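Local coordinates for protein alpha-Amylase (Thermotoga maritima, PDB 2B5D) that belongs to glycosyl hydrolase family 57, a group of carbohydrate-active enzymes built round an incomplete barrel of parallel strands and helices, at residues K130-G135 / K168-H173; F8-L13 / G180-E185. One frame throughout, in Å; residues are numbered along the deposited sequence.

Interaction 1. Residues K130-G135 / K168-H173; sequences KYQETG and KNYEKH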
loop_
_atom_site.group_PDB
_atom_site.type_symbol
_atom_site.label_atom_id
_atom_site.label_comp_id
_atom_site.label_asym_id
_atom_site.label_seq_id
_atom_site.Cartn_x
_atom_site.Cartn_y
_atom_site.Cartn_z
ATOM N N LYS A 130 -3.397 -31.833 -34.327
ATOM C CA LYS A 130 -2.819 -32.631 -35.400
ATOM C C LYS A 130 -1.866 -33.694 -34.857
ATOM O O LYS A 130 -1.771 -34.793 -35.398
ATOM C CB LYS A 130 -2.151 -31.702 -36.413
ATOM C CG LYS A 130 -1.171 -32.335 -37.356
ATOM C CD LYS A 130 -0.603 -31.303 -38.310
ATOM C CE LYS A 130 0.910 -31.405 -38.391
ATOM N NZ LYS A 130 1.525 -30.447 -37.442
ATOM N N TYR A 131 -1.181 -33.386 -33.769
ATOM C CA TYR A 131 -0.355 -34.394 -33.147
ATOM C C TYR A 131 -1.158 -35.384 -32.315
ATOM O O TYR A 131 -0.753 -36.543 -32.186
ATOM C CB TYR A 131 0.855 -33.772 -32.426
ATOM C CG TYR A 131 1.817 -33.127 -33.416
ATOM C CD1 TYR A 131 2.657 -33.902 -34.225
ATOM C CD2 TYR A 131 1.874 -31.748 -33.559
ATOM C CE1 TYR A 131 3.530 -33.317 -35.139
ATOM C CE2 TYR A 131 2.739 -31.152 -34.480
ATOM C CZ TYR A 131 3.559 -31.940 -35.269
ATOM O OH TYR A 131 4.414 -31.321 -36.175
ATOM N N GLN A 132 -2.308 -34.966 -31.783
ATOM C CA GLN A 132 -3.182 -35.937 -31.134
ATOM C C GLN A 132 -3.653 -36.983 -32.156
ATOM O O GLN A 132 -3.679 -38.173 -31.844
ATOM C CB GLN A 132 -4.370 -35.308 -30.395
ATOM C CG GLN A 132 -5.123 -36.305 -29.523
ATOM C CD GLN A 132 -6.065 -35.670 -28.480
ATOM O OE1 GLN A 132 -7.010 -34.926 -28.808
ATOM N NE2 GLN A 132 -5.828 -35.985 -27.233
ATOM N N GLU A 133 -3.988 -36.537 -33.370
ATOM C CA GLU A 133 -4.497 -37.436 -34.431
ATOM C C GLU A 133 -3.495 -38.521 -34.822
ATOM O O GLU A 133 -3.885 -39.643 -35.143
ATOM C CB GLU A 133 -4.986 -36.653 -35.658
ATOM C CG GLU A 133 -6.390 -36.045 -35.425
ATOM C CD GLU A 133 -6.751 -34.877 -36.377
ATOM O OE1 GLU A 133 -5.869 -34.391 -37.141
ATOM O OE2 GLU A 133 -7.935 -34.437 -36.349
ATOM N N THR A 134 -2.205 -38.197 -34.746
ATOM C CA THR A 134 -1.161 -39.198 -34.962
ATOM C C THR A 134 -1.062 -40.224 -33.845
ATOM O O THR A 134 -0.578 -41.325 -34.087
ATOM C CB THR A 134 0.242 -38.581 -35.229
ATOM O OG1 THR A 134 0.815 -38.095 -33.997
ATOM C CG2 THR A 134 0.164 -37.456 -36.283
ATOM N N GLY A 135 -1.521 -39.897 -32.635
ATOM C CA GLY A 135 -1.393 -40.820 -31.496
ATOM C C GLY A 135 -0.085 -40.664 -30.724
ATOM O O GLY A 135 0.125 -41.293 -29.688
ATOM N N LYS A 168 -16.966 -30.378 -22.282
ATOM C CA LYS A 168 -17.607 -29.779 -23.456
ATOM C C LYS A 168 -16.714 -28.771 -24.145
ATOM O O LYS A 168 -16.647 -28.736 -25.400
ATOM C CB LYS A 168 -18.926 -29.131 -23.083
ATOM C CG LYS A 168 -20.057 -30.111 -22.792
ATOM C CD LYS A 168 -21.422 -29.419 -22.907
ATOM C CE LYS A 168 -22.532 -30.195 -22.147
ATOM N NZ LYS A 168 -22.433 -31.693 -22.313
ATOM N N ASN A 169 -15.995 -27.966 -23.353
ATOM C CA ASN A 169 -15.067 -27.010 -23.953
ATOM C C ASN A 169 -13.952 -27.651 -24.787
ATOM O O ASN A 169 -13.619 -27.181 -25.891
ATOM C CB ASN A 169 -14.501 -26.023 -22.930
ATOM C CG ASN A 169 -13.773 -24.901 -23.597
ATOM O OD1 ASN A 169 -14.409 -24.000 -24.142
ATOM N ND2 ASN A 169 -12.437 -24.983 -23.643
ATOM N N TYR A 170 -13.391 -28.727 -24.257
ATOM C CA TYR A 170 -12.473 -29.541 -25.005
ATOM C C TYR A 170 -13.084 -30.092 -26.294
ATOM O O TYR A 170 -12.444 -30.027 -27.375
ATOM C CB TYR A 170 -11.934 -30.673 -24.106
ATOM C CG TYR A 170 -10.936 -31.622 -24.728
ATOM C CD1 TYR A 170 -9.580 -31.596 -24.361
ATOM C CD2 TYR A 170 -11.347 -32.589 -25.657
ATOM C CE1 TYR A 170 -8.678 -32.504 -24.895
ATOM C CE2 TYR A 170 -10.444 -33.501 -26.215
ATOM C CZ TYR A 170 -9.111 -33.463 -25.816
ATOM O OH TYR A 170 -8.227 -34.365 -26.363
ATOM N N GLU A 171 -14.279 -30.681 -26.188
ATOM C CA GLU A 171 -14.980 -31.182 -27.379
ATOM C C GLU A 171 -15.083 -30.130 -28.483
ATOM O O GLU A 171 -14.786 -30.423 -29.650
ATOM C CB GLU A 171 -16.382 -31.670 -27.039
ATOM C CG GLU A 171 -16.447 -32.860 -26.086
ATOM C CD GLU A 171 -17.837 -33.480 -26.070
ATOM O OE1 GLU A 171 -18.155 -34.196 -27.064
ATOM O OE2 GLU A 171 -18.610 -33.250 -25.085
ATOM N N LYS A 172 -15.518 -28.921 -28.100
ATOM C CA LYS A 172 -15.647 -27.773 -29.000
ATOM C C LYS A 172 -14.359 -27.464 -29.763
ATOM O O LYS A 172 -14.373 -27.326 -30.974
ATOM C CB LYS A 172 -16.116 -26.546 -28.222
ATOM C CG LYS A 172 -16.152 -25.233 -29.059
ATOM C CD LYS A 172 -16.428 -24.020 -28.186
ATOM C CE LYS A 172 -15.125 -23.409 -27.666
ATOM N NZ LYS A 172 -15.427 -22.156 -26.874
ATOM N N HIS A 173 -13.237 -27.381 -29.059
ATOM C CA HIS A 173 -11.978 -27.087 -29.733
ATOM C C HIS A 173 -11.361 -28.282 -30.406
ATOM O O HIS A 173 -10.708 -28.137 -31.433
ATOM C CB HIS A 173 -10.938 -26.533 -28.752
ATOM C CG HIS A 173 -11.275 -25.191 -28.188
ATOM N ND1 HIS A 173 -11.532 -24.995 -26.846
ATOM C CD2 HIS A 173 -11.374 -23.974 -28.772
ATOM C CE1 HIS A 173 -11.773 -23.716 -26.625
ATOM N NE2 HIS A 173 -11.699 -23.075 -27.780
#
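Gln132 and Tyr170 come from opposite directions off two helices and meet at their polar ends alone, a worked example of how long side chains can span a gap between helices whose backbones stay well apart. The phenolic OH of Tyr170 lies in front of the amide, 2.8 Å from Gln132 OE1 and 3.0 Å from Gln132 NE2, with Gln132 CD 3.3 Å from the same oxygen. The amide is turned 56° from the tyrosine ring, and its OE1 approaches that ring obliquely; the nearest ring carbon, Tyr170 CZ, is 3.9 Å from Gln132 OE1.

Both chains are drawn out to make the span. Gln132 CG stands anti to the backbone N (chi1 -170°) and the chain stays extended beyond it, which carries the amide far from the axis of helix 125-134. Tyr170 is also anti (chi1 -179°), which throws its ring off helix 156-174 to meet it. A third party fixes both ends: the backbone carbonyl of Ile139, on strand 137-142, accepts hydrogen bonds from Tyr170 OH and from Gln132 NE2. Two buried polar groups are thus gripped by one strand oxygen, which limits rotation of the amide and helps hold the phenol in place. On the same strand, Gln132 also touches Glu138 and Tyr170 touches Thr141. Met62 and Pro178 pack against the tyrosine side chain, and helix 156-174 is held further by salt bridges from Lys172 to Glu63 and Glu517.

The pair belongs to the outer helical layer of a beta/alpha barrel; here the helices before and after strand 137-142 are joined through the carbonyl of Ile139.

Interaction 2. Residues F8-L13 / G180-E185; sequences FLHAHL and GIWLAE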
loop_
_atom_site.group_PDB
_atom_site.type_symbol
_atom_site.label_atom_id
_atom_site.label_comp_id
_atom_site.label_asym_id
_atom_site.label_seq_id
_atom_site.Cartn_x
_atom_site.Cartn_y
_atom_site.Cartn_z
ATOM N N PHE A 8 4.310 -36.302 -18.437
ATOM C CA PHE A 8 3.110 -35.480 -18.497
ATOM C C PHE A 8 3.453 -33.989 -18.304
ATOM O O PHE A 8 4.075 -33.607 -17.308
ATOM C CB PHE A 8 2.056 -35.974 -17.465
ATOM C CG PHE A 8 0.794 -35.164 -17.495
ATOM C CD1 PHE A 8 -0.315 -35.578 -18.262
ATOM C CD2 PHE A 8 0.727 -33.955 -16.816
ATOM C CE1 PHE A 8 -1.493 -34.799 -18.338
ATOM C CE2 PHE A 8 -0.435 -33.155 -16.896
ATOM C CZ PHE A 8 -1.551 -33.582 -17.633
ATOM N N LEU A 9 3.036 -33.167 -19.259
ATOM C CA LEU A 9 3.106 -31.713 -19.165
ATOM C C LEU A 9 1.757 -31.077 -18.920
ATOM O O LEU A 9 0.808 -31.227 -19.739
ATOM C CB LEU A 9 3.629 -31.128 -20.486
ATOM C CG LEU A 9 5.035 -31.527 -20.940
ATOM C CD1 LEU A 9 5.437 -30.747 -22.204
ATOM C CD2 LEU A 9 6.056 -31.382 -19.827
ATOM N N HIS A 10 1.691 -30.321 -17.827
ATOM C CA HIS A 10 0.531 -29.499 -17.506
ATOM C C HIS A 10 0.670 -28.048 -18.060
ATOM O O HIS A 10 1.505 -27.238 -17.567
ATOM C CB HIS A 10 0.331 -29.459 -15.986
ATOM C CG HIS A 10 -0.843 -28.649 -15.557
ATOM N ND1 HIS A 10 -2.082 -28.756 -16.161
ATOM C CD2 HIS A 10 -0.991 -27.757 -14.547
ATOM C CE1 HIS A 10 -2.928 -27.939 -15.560
ATOM N NE2 HIS A 10 -2.299 -27.343 -14.559
ATOM N N ALA A 11 -0.132 -27.756 -19.085
ATOM C CA ALA A 11 -0.175 -26.453 -19.778
ATOM C C ALA A 11 -1.434 -25.679 -19.396
ATOM O O ALA A 11 -2.567 -25.958 -19.855
ATOM C CB ALA A 11 -0.085 -26.624 -21.314
ATOM N N HIS A 12 -1.232 -24.724 -18.507
ATOM C CA HIS A 12 -2.317 -23.914 -18.005
ATOM C C HIS A 12 -1.911 -22.450 -17.850
ATOM O O HIS A 12 -0.795 -22.161 -17.417
ATOM C CB HIS A 12 -2.735 -24.433 -16.631
ATOM C CG HIS A 12 -3.805 -23.606 -15.996
ATOM N ND1 HIS A 12 -3.614 -22.896 -14.830
ATOM C CD2 HIS A 12 -5.071 -23.335 -16.399
ATOM C CE1 HIS A 12 -4.732 -22.261 -14.515
ATOM N NE2 HIS A 12 -5.635 -22.522 -15.445
ATOM N N LEU A 13 -2.813 -21.542 -18.201
ATOM C CA LEU A 13 -2.777 -20.157 -17.742
ATOM C C LEU A 13 -4.177 -19.731 -17.358
ATOM O O LEU A 13 -5.153 -20.202 -17.978
ATOM C CB LEU A 13 -2.181 -19.221 -18.806
ATOM C CG LEU A 13 -0.662 -19.408 -19.038
ATOM C CD1 LEU A 13 -0.154 -18.730 -20.311
ATOM C CD2 LEU A 13 0.098 -18.928 -17.789
ATOM N N GLY A 180 -8.930 -38.477 -20.922
ATOM C CA GLY A 180 -8.425 -38.226 -19.595
ATOM C C GLY A 180 -8.611 -36.791 -19.144
ATOM O O GLY A 180 -8.877 -35.893 -19.942
ATOM N N ILE A 181 -8.458 -36.608 -17.841
ATOM C CA ILE A 181 -8.583 -35.306 -17.229
ATOM C C ILE A 181 -7.446 -35.062 -16.212
ATOM O O ILE A 181 -6.996 -35.979 -15.502
ATOM C CB ILE A 181 -9.917 -35.146 -16.470
ATOM C CG1 ILE A 181 -10.095 -33.654 -16.086
ATOM C CG2 ILE A 181 -9.883 -36.031 -15.258
ATOM C CD1 ILE A 181 -11.477 -33.185 -15.531
ATOM N N TRP A 182 -7.009 -33.817 -16.140
ATOM C CA TRP A 182 -6.102 -33.422 -15.079
ATOM C C TRP A 182 -6.899 -32.542 -14.145
ATOM O O TRP A 182 -7.423 -31.547 -14.552
ATOM C CB TRP A 182 -4.929 -32.624 -15.666
ATOM C CG TRP A 182 -4.022 -32.024 -14.618
ATOM C CD1 TRP A 182 -4.169 -30.828 -14.008
ATOM C CD2 TRP A 182 -2.868 -32.643 -14.018
ATOM N NE1 TRP A 182 -3.176 -30.635 -13.092
ATOM C CE2 TRP A 182 -2.358 -31.734 -13.071
ATOM C CE3 TRP A 182 -2.227 -33.888 -14.179
ATOM C CZ2 TRP A 182 -1.193 -31.998 -12.310
ATOM C CZ3 TRP A 182 -1.048 -34.164 -13.406
ATOM C CH2 TRP A 182 -0.574 -33.230 -12.474
ATOM N N LEU A 183 -6.980 -32.915 -12.887
ATOM C CA LEU A 183 -7.599 -32.083 -11.899
ATOM C C LEU A 183 -6.575 -31.015 -11.421
ATOM O O LEU A 183 -5.379 -31.304 -11.183
ATOM C CB LEU A 183 -8.011 -32.974 -10.736
ATOM C CG LEU A 183 -8.658 -34.355 -11.017
ATOM C CD1 LEU A 183 -8.839 -35.145 -9.705
ATOM C CD2 LEU A 183 -10.046 -34.196 -11.711
ATOM N N ALA A 184 -7.042 -29.790 -11.260
ATOM C CA ALA A 184 -6.198 -28.693 -10.753
ATOM C C ALA A 184 -5.566 -29.116 -9.431
ATOM O O ALA A 184 -6.296 -29.546 -8.514
ATOM C CB ALA A 184 -7.056 -27.459 -10.544
ATOM N N GLU A 185 -4.212 -29.013 -9.354
ATOM C CA GLU A 185 -3.431 -29.364 -8.175
ATOM C C GLU A 185 -3.569 -30.816 -7.769
ATOM O O GLU A 185 -3.397 -31.143 -6.599
ATOM C CB GLU A 185 -3.773 -28.479 -6.946
ATOM C CG GLU A 185 -3.659 -26.938 -7.120
ATOM C CD GLU A 185 -2.323 -26.519 -7.741
ATOM O OE1 GLU A 185 -1.259 -27.045 -7.273
ATOM O OE2 GLU A 185 -2.349 -25.680 -8.681
#
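An aromatic cluster in the interior of the parallel beta/alpha barrel joins strand 3-11 to strand 180-182, with Phe8, His10 and Trp182 as its members. The principle is that strands too far apart to share backbone bonds can still be coupled by flat side chains: His10 and Trp182, the closest backbone pair, have CA atoms 8.1 Å apart. In Phe8 and His10, alternate residues of one strand, CG is anti to the backbone N (chi1 -180° in each), which sends both rings off the strand onto the same face of the indole. His10 forms a face-to-face stack with the five-membered ring, centroids 4.1 Å apart and planes at 27°; Trp182 NE1 sits over the centre of the imidazole, 3.6 Å above its plane. Phe8 takes the six-membered ring, nearly parallel at 14° but slid aside until the rings barely overlap, and the closest touch is Phe8 CE2 to Trp182 CE3 at 3.3 Å. Trp182 was modelled in two conformers, and this geometry belongs to one.

His10 is held by two further hydrogen bonds, one between ND1 and Ser56 OG and one between NE2 and His146 NE2. Val140 of strand 137-142 touches both Phe8 and Trp182, Phe205 of strand 203-206 meets the Phe8 ring, strands 53-57 and 343-349 flank strand 3-11, and on its other side Leu9 and Ala11 pack on Leu41 and Tyr38 of helix 27-47.

How the interactions relate
Both contacts are buried, yet they sit in different layers of one barrel: the centre of interaction 2, between strands, lies about 6 Å from the centre of the chain, and that of interaction 1, between helices, about 16 Å. The centres of the two contacts are 15 Å apart and they do not touch. Strand 137-142 stands between them, giving a backbone oxygen to interaction 1 and a valine side chain to interaction 2, while helix 156-174 leads on to strand 180-182. The chemistry differs accordingly: a polar meeting resting on a strand carbonyl outside, stacked rings inside. Along the sequence, interaction 1 is nested within the much longer loop that interaction 2 closes.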